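Local structure of putative rRNA methylase (Clostridium thermocellum ATCC 27405, 3EEY) at residues T113-M126 / E148-V160. The protein binds S-adenosylmethionine and is probably a methyltransferase that acts on ribosomal RNA. Numbering follows the deposited sequence.
Sequences TRPETTIQALSKAM and EEKEKVLEFLKGV. With SAM (S-adenosylmethionine), chain K.
The ring of F156 is a knob that fits the hollow formed by I119, L122, S123 and M126 on helix 115-126. I119 lays its CG2 branch over one face, 3.7 Å from the F156 ring centroid and nearly on the ring normal (11° off), a CH-pi contact, while its CG1 branch slides back past F156 CB. F156 gets there because its CG lies anti to the backbone N (chi1 166°). At the far end of the ring, M126 bends at chi3 and brings CE to 3.7 Å from F156 CE2, with the same methyl also meeting V160 CG2 and L157 CD2. S123 OG, bonded back to I119 O at 2.7 Å, lies obliquely beside the ring.

One turn nearer the helix starts, the methyls of V153 split their work: CG2 meets T118 CG2, and CG1 meets L122 CD1 at 3.9 Å. A turn further on, P115 wedges between E149 and K152, its CG 3.8 Å from E149 CA and its CB against the aliphatic stem of K152. E149, stretched out along its chain, reaches the neighbouring helix start, where T113 OG1 donates to E149 OE1 (2.8 Å) on the syn side; T118 OG1 lies equally close to E149 OE2, though its one proton may instead serve R114 O.

The helix axes, 9.5 Å apart, cross at -32°. L122 and M126 also touch strand 133-139, and L157 and V160 touch strand 165-172: the pair forms neighbouring helices on one face of the sheet in a Rossmann-like methyltransferase fold. T113, in the loop just before helix 115-126, borders the cofactor pocket, its CG2 touching the adenine of S-adenosylmethionine.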
loop_
_atom_site.group_PDB
_atom_site.type_symbol
_atom_site.label_atom_id
_atom_site.label_comp_id
_atom_site.label_asym_id
_atom_site.label_seq_id
_atom_site.Cartn_x
_atom_site.Cartn_y
_atom_site.Cartn_z
ATOM N N THR A 113 -11.528 -21.229 0.854
ATOM C CA THR A 113 -11.773 -20.609 -0.440
ATOM C C THR A 113 -10.936 -21.288 -1.524
ATOM O O THR A 113 -9.793 -21.690 -1.290
ATOM C CB THR A 113 -11.495 -19.073 -0.422
ATOM O OG1 THR A 113 -10.175 -18.814 0.070
ATOM C CG2 THR A 113 -12.511 -18.322 0.434
ATOM N N ARG A 114 -11.533 -21.433 -2.699
ATOM C CA ARG A 114 -10.909 -22.087 -3.853
ATOM C C ARG A 114 -10.627 -21.040 -4.928
ATOM O O ARG A 114 -11.429 -20.121 -5.102
ATOM C CB ARG A 114 -11.863 -23.138 -4.432
ATOM C CG ARG A 114 -11.960 -24.441 -3.660
ATOM C CD ARG A 114 -13.199 -25.211 -4.100
ATOM N NE ARG A 114 -13.052 -26.654 -3.926
ATOM C CZ ARG A 114 -12.660 -27.495 -4.883
ATOM N NH1 ARG A 114 -12.370 -27.045 -6.099
ATOM N NH2 ARG A 114 -12.558 -28.792 -4.623
ATOM N N PRO A 115 -9.501 -21.179 -5.661
ATOM C CA PRO A 115 -9.133 -20.232 -6.724
ATOM C C PRO A 115 -10.237 -19.963 -7.737
ATOM O O PRO A 115 -10.526 -18.802 -8.013
ATOM C CB PRO A 115 -7.951 -20.915 -7.419
ATOM C CG PRO A 115 -7.387 -21.825 -6.418
ATOM C CD PRO A 115 -8.493 -22.248 -5.510
ATOM N N GLU A 116 -10.844 -21.032 -8.257
ATOM C CA GLU A 116 -11.902 -20.982 -9.276
ATOM C C GLU A 116 -13.062 -20.077 -8.872
ATOM O O GLU A 116 -13.463 -19.192 -9.630
ATOM C CB GLU A 116 -12.461 -22.385 -9.553
ATOM C CG GLU A 116 -11.428 -23.529 -9.577
ATOM C CD GLU A 116 -11.212 -24.188 -8.211
ATOM O OE1 GLU A 116 -10.036 -24.339 -7.809
ATOM O OE2 GLU A 116 -12.207 -24.551 -7.542
ATOM N N THR A 117 -13.572 -20.302 -7.660
ATOM C CA THR A 117 -14.757 -19.612 -7.154
ATOM C C THR A 117 -14.424 -18.205 -6.679
ATOM O O THR A 117 -15.255 -17.298 -6.778
ATOM C CB THR A 117 -15.472 -20.436 -6.043
ATOM O OG1 THR A 117 -14.518 -20.895 -5.080
ATOM C CG2 THR A 117 -16.155 -21.660 -6.636
ATOM N N THR A 118 -13.203 -18.027 -6.171
ATOM C CA THR A 118 -12.713 -16.705 -5.762
ATOM C C THR A 118 -12.604 -15.785 -6.971
ATOM O O THR A 118 -13.107 -14.659 -6.935
ATOM C CB THR A 118 -11.364 -16.779 -5.020
ATOM O OG1 THR A 118 -11.496 -17.615 -3.863
ATOM C CG2 THR A 118 -10.911 -15.389 -4.583
ATOM N N ILE A 119 -11.980 -16.285 -8.040
ATOM C CA ILE A 119 -11.869 -15.558 -9.311
ATOM C C ILE A 119 -13.255 -15.196 -9.887
ATOM O O ILE A 119 -13.475 -14.065 -10.326
ATOM C CB ILE A 119 -10.979 -16.348 -10.334
ATOM C CG1 ILE A 119 -9.507 -16.264 -9.921
ATOM C CG2 ILE A 119 -11.140 -15.815 -11.748
ATOM C CD1 ILE A 119 -8.640 -17.386 -10.442
ATOM N N GLN A 120 -14.180 -16.155 -9.863
ATOM C CA GLN A 120 -15.576 -15.919 -10.244
ATOM C C GLN A 120 -16.223 -14.800 -9.433
ATOM O O GLN A 120 -16.798 -13.878 -10.011
ATOM C CB GLN A 120 -16.412 -17.177 -10.042
ATOM C CG GLN A 120 -16.464 -18.129 -11.192
ATOM C CD GLN A 120 -17.571 -19.129 -10.998
ATOM O OE1 GLN A 120 -18.753 -18.784 -11.096
ATOM N NE2 GLN A 120 -17.203 -20.373 -10.694
ATOM N N ALA A 121 -16.130 -14.892 -8.101
ATOM C CA ALA A 121 -16.682 -13.863 -7.196
ATOM C C ALA A 121 -16.051 -12.503 -7.407
ATOM O O ALA A 121 -16.746 -11.487 -7.329
ATOM C CB ALA A 121 -16.523 -14.267 -5.767
ATOM N N LEU A 122 -14.740 -12.485 -7.666
ATOM C CA LEU A 122 -14.039 -11.240 -7.981
ATOM C C LEU A 122 -14.552 -10.584 -9.262
ATOM O O LEU A 122 -14.691 -9.373 -9.304
ATOM C CB LEU A 122 -12.527 -11.447 -8.052
ATOM C CG LEU A 122 -11.784 -11.624 -6.730
ATOM C CD1 LEU A 122 -10.395 -12.193 -6.980
ATOM C CD2 LEU A 122 -11.713 -10.321 -5.955
ATOM N N SER A 123 -14.833 -11.383 -10.289
ATOM C CA SER A 123 -15.459 -10.875 -11.524
ATOM C C SER A 123 -16.843 -10.294 -11.257
ATOM O O SER A 123 -17.179 -9.227 -11.775
ATOM C CB SER A 123 -15.589 -11.975 -12.580
ATOM O OG SER A 123 -14.461 -12.829 -12.569
ATOM N N LYS A 124 -17.634 -11.009 -10.453
ATOM C CA LYS A 124 -18.989 -10.591 -10.093
ATOM C C LYS A 124 -18.957 -9.305 -9.280
ATOM O O LYS A 124 -19.740 -8.386 -9.533
ATOM C CB LYS A 124 -19.727 -11.693 -9.311
ATOM C CG LYS A 124 -19.979 -13.013 -10.059
ATOM C CD LYS A 124 -20.491 -12.800 -11.485
ATOM C CE LYS A 124 -21.128 -14.046 -12.102
ATOM N NZ LYS A 124 -20.734 -15.337 -11.470
ATOM N N ALA A 125 -18.043 -9.245 -8.315
ATOM C CA ALA A 125 -17.861 -8.060 -7.486
ATOM C C ALA A 125 -17.406 -6.865 -8.314
ATOM O O ALA A 125 -17.877 -5.752 -8.092
ATOM C CB ALA A 125 -16.877 -8.336 -6.366
ATOM N N MET A 126 -16.492 -7.101 -9.262
ATOM C CA MET A 126 -16.008 -6.038 -10.158
ATOM C C MET A 126 -17.124 -5.482 -11.051
ATOM O O MET A 126 -17.164 -4.281 -11.303
ATOM C CB MET A 126 -14.792 -6.492 -10.986
ATOM C CG MET A 126 -13.437 -6.329 -10.283
ATOM S SD MET A 126 -11.937 -6.722 -11.233
ATOM C CE MET A 126 -11.927 -8.500 -11.113
ATOM N N GLU A 148 -1.559 -22.137 -3.849
ATOM C CA GLU A 148 -2.186 -22.222 -5.164
ATOM C C GLU A 148 -3.215 -21.112 -5.412
ATOM O O GLU A 148 -3.309 -20.586 -6.520
ATOM C CB GLU A 148 -2.829 -23.612 -5.316
ATOM C CG GLU A 148 -3.501 -23.919 -6.657
ATOM C CD GLU A 148 -4.658 -24.915 -6.525
ATOM O OE1 GLU A 148 -4.970 -25.355 -5.391
ATOM O OE2 GLU A 148 -5.267 -25.252 -7.563
ATOM N N GLU A 149 -3.978 -20.776 -4.375
ATOM C CA GLU A 149 -4.977 -19.716 -4.447
ATOM C C GLU A 149 -4.350 -18.345 -4.607
ATOM O O GLU A 149 -4.788 -17.569 -5.458
ATOM C CB GLU A 149 -5.904 -19.732 -3.228
ATOM C CG GLU A 149 -6.957 -18.636 -3.288
ATOM C CD GLU A 149 -8.014 -18.771 -2.236
ATOM O OE1 GLU A 149 -7.679 -19.044 -1.063
ATOM O OE2 GLU A 149 -9.188 -18.573 -2.586
ATOM N N LYS A 150 -3.325 -18.066 -3.800
ATOM C CA LYS A 150 -2.552 -16.829 -3.906
ATOM C C LYS A 150 -2.037 -16.624 -5.334
ATOM O O LYS A 150 -2.279 -15.570 -5.937
ATOM C CB LYS A 150 -1.375 -16.815 -2.915
ATOM C CG LYS A 150 -0.542 -15.528 -2.970
ATOM C CD LYS A 150 0.851 -15.685 -2.368
ATOM C CE LYS A 150 1.861 -16.290 -3.332
ATOM N NZ LYS A 150 2.840 -15.282 -3.841
ATOM N N GLU A 151 -1.370 -17.652 -5.866
ATOM C CA GLU A 151 -0.753 -17.605 -7.190
ATOM C C GLU A 151 -1.764 -17.377 -8.311
ATOM O O GLU A 151 -1.556 -16.513 -9.157
ATOM C CB GLU A 151 0.059 -18.882 -7.443
ATOM C CG GLU A 151 1.316 -19.001 -6.592
ATOM C CD GLU A 151 2.452 -18.142 -7.110
ATOM O OE1 GLU A 151 3.110 -18.548 -8.097
ATOM O OE2 GLU A 151 2.688 -17.063 -6.525
ATOM N N LYS A 152 -2.869 -18.119 -8.293
ATOM C CA LYS A 152 -3.884 -17.987 -9.330
ATOM C C LYS A 152 -4.671 -16.678 -9.266
ATOM O O LYS A 152 -4.883 -16.050 -10.305
ATOM C CB LYS A 152 -4.823 -19.200 -9.352
ATOM C CG LYS A 152 -4.148 -20.468 -9.830
ATOM C CD LYS A 152 -5.078 -21.666 -9.820
ATOM C CE LYS A 152 -4.323 -22.935 -10.217
ATOM N NZ LYS A 152 -5.161 -24.160 -10.070
ATOM N N VAL A 153 -5.093 -16.270 -8.060
ATOM C CA VAL A 153 -5.818 -15.011 -7.870
ATOM C C VAL A 153 -5.000 -13.809 -8.354
ATOM O O VAL A 153 -5.516 -12.946 -9.075
ATOM C CB VAL A 153 -6.273 -14.806 -6.386
ATOM C CG1 VAL A 153 -6.741 -13.388 -6.142
ATOM C CG2 VAL A 153 -7.386 -15.777 -6.025
ATOM N N LEU A 154 -3.729 -13.771 -7.965
ATOM C CA LEU A 154 -2.809 -12.729 -8.402
ATOM C C LEU A 154 -2.550 -12.746 -9.911
ATOM O O LEU A 154 -2.483 -11.689 -10.536
ATOM C CB LEU A 154 -1.490 -12.788 -7.614
ATOM C CG LEU A 154 -1.524 -12.328 -6.146
ATOM C CD1 LEU A 154 -0.207 -12.612 -5.427
ATOM C CD2 LEU A 154 -1.877 -10.852 -6.008
ATOM N N GLU A 155 -2.437 -13.939 -10.489
ATOM C CA GLU A 155 -2.273 -14.079 -11.942
ATOM C C GLU A 155 -3.507 -13.588 -12.694
ATOM O O GLU A 155 -3.382 -12.957 -13.741
ATOM C CB GLU A 155 -1.946 -15.525 -12.331
ATOM C CG GLU A 155 -1.340 -15.655 -13.720
ATOM C CD GLU A 155 -1.364 -17.078 -14.251
ATOM O OE1 GLU A 155 -1.689 -18.008 -13.482
ATOM O OE2 GLU A 155 -1.058 -17.266 -15.448
ATOM N N PHE A 156 -4.688 -13.874 -12.151
ATOM C CA PHE A 156 -5.932 -13.327 -12.681
ATOM C C PHE A 156 -5.984 -11.801 -12.588
ATOM O O PHE A 156 -6.355 -11.125 -13.553
ATOM C CB PHE A 156 -7.160 -13.940 -11.981
ATOM C CG PHE A 156 -8.448 -13.189 -12.244
ATOM C CD1 PHE A 156 -9.060 -13.239 -13.499
ATOM C CD2 PHE A 156 -9.044 -12.427 -11.238
ATOM C CE1 PHE A 156 -10.239 -12.546 -13.752
ATOM C CE2 PHE A 156 -10.222 -11.720 -11.476
ATOM C CZ PHE A 156 -10.826 -11.781 -12.736
ATOM N N LEU A 157 -5.629 -11.267 -11.423
ATOM C CA LEU A 157 -5.724 -9.826 -11.163
ATOM C C LEU A 157 -4.697 -8.963 -11.896
ATOM O O LEU A 157 -4.953 -7.781 -12.135
ATOM C CB LEU A 157 -5.686 -9.540 -9.669
ATOM C CG LEU A 157 -6.936 -9.967 -8.897
ATOM C CD1 LEU A 157 -6.702 -9.781 -7.417
ATOM C CD2 LEU A 157 -8.170 -9.209 -9.349
ATOM N N LYS A 158 -3.563 -9.556 -12.270
ATOM C CA LYS A 158 -2.583 -8.900 -13.140
ATOM C C LYS A 158 -3.149 -8.580 -14.520
ATOM O O LYS A 158 -2.669 -7.651 -15.182
ATOM C CB LYS A 158 -1.335 -9.772 -13.311
ATOM C CG LYS A 158 -0.337 -9.708 -12.160
ATOM C CD LYS A 158 0.651 -10.879 -12.216
ATOM C CE LYS A 158 1.471 -11.013 -10.931
ATOM N NZ LYS A 158 2.580 -10.018 -10.866
ATOM N N GLY A 159 -4.167 -9.341 -14.939
ATOM C CA GLY A 159 -4.785 -9.197 -16.256
ATOM C C GLY A 159 -5.941 -8.213 -16.367
ATOM O O GLY A 159 -6.426 -7.950 -17.459
ATOM N N VAL A 160 -6.378 -7.676 -15.234
ATOM C CA VAL A 160 -7.495 -6.736 -15.170
ATOM C C VAL A 160 -7.154 -5.420 -15.889
ATOM O O VAL A 160 -6.077 -4.853 -15.686
ATOM C CB VAL A 160 -7.929 -6.511 -13.687
ATOM C CG1 VAL A 160 -8.941 -5.385 -13.551
ATOM C CG2 VAL A 160 -8.519 -7.789 -13.106
HETATM N N SAM K . -13.737 -12.129 7.484
HETATM C CA SAM K . -13.806 -13.410 8.256
HETATM C C SAM K . -13.871 -13.171 9.766
HETATM O O SAM K . -13.587 -14.052 10.585
HETATM O OXT SAM K . -14.230 -12.077 10.202
HETATM C CB SAM K . -12.661 -14.336 7.861
HETATM C CG SAM K . -12.978 -15.158 6.616
HETATM S SD SAM K . -12.232 -16.811 6.626
HETATM C CE SAM K . -10.493 -16.386 6.332
HETATM C "C5'" SAM K . -12.794 -17.433 5.017
HETATM C "C4'" SAM K . -14.296 -17.734 5.049
HETATM O "O4'" SAM K . -14.824 -17.844 3.741
HETATM C "C3'" SAM K . -14.613 -19.041 5.773
HETATM O "O3'" SAM K . -15.598 -18.785 6.746
HETATM C "C2'" SAM K . -15.140 -19.966 4.692
HETATM O "O2'" SAM K . -16.137 -20.855 5.159
HETATM C "C1'" SAM K . -15.687 -18.964 3.682
HETATM N N9 SAM K . -15.778 -19.493 2.307
HETATM C C8 SAM K . -15.065 -20.517 1.729
HETATM N N7 SAM K . -15.486 -20.659 0.447
HETATM C C5 SAM K . -16.455 -19.740 0.209
HETATM C C6 SAM K . -17.229 -19.436 -0.905
HETATM N N6 SAM K . -17.097 -20.096 -2.053
HETATM N N1 SAM K . -18.159 -18.425 -0.812
HETATM C C2 SAM K . -18.342 -17.711 0.352
HETATM N N3 SAM K . -17.566 -18.010 1.443
HETATM C C4 SAM K . -16.646 -19.006 1.374
#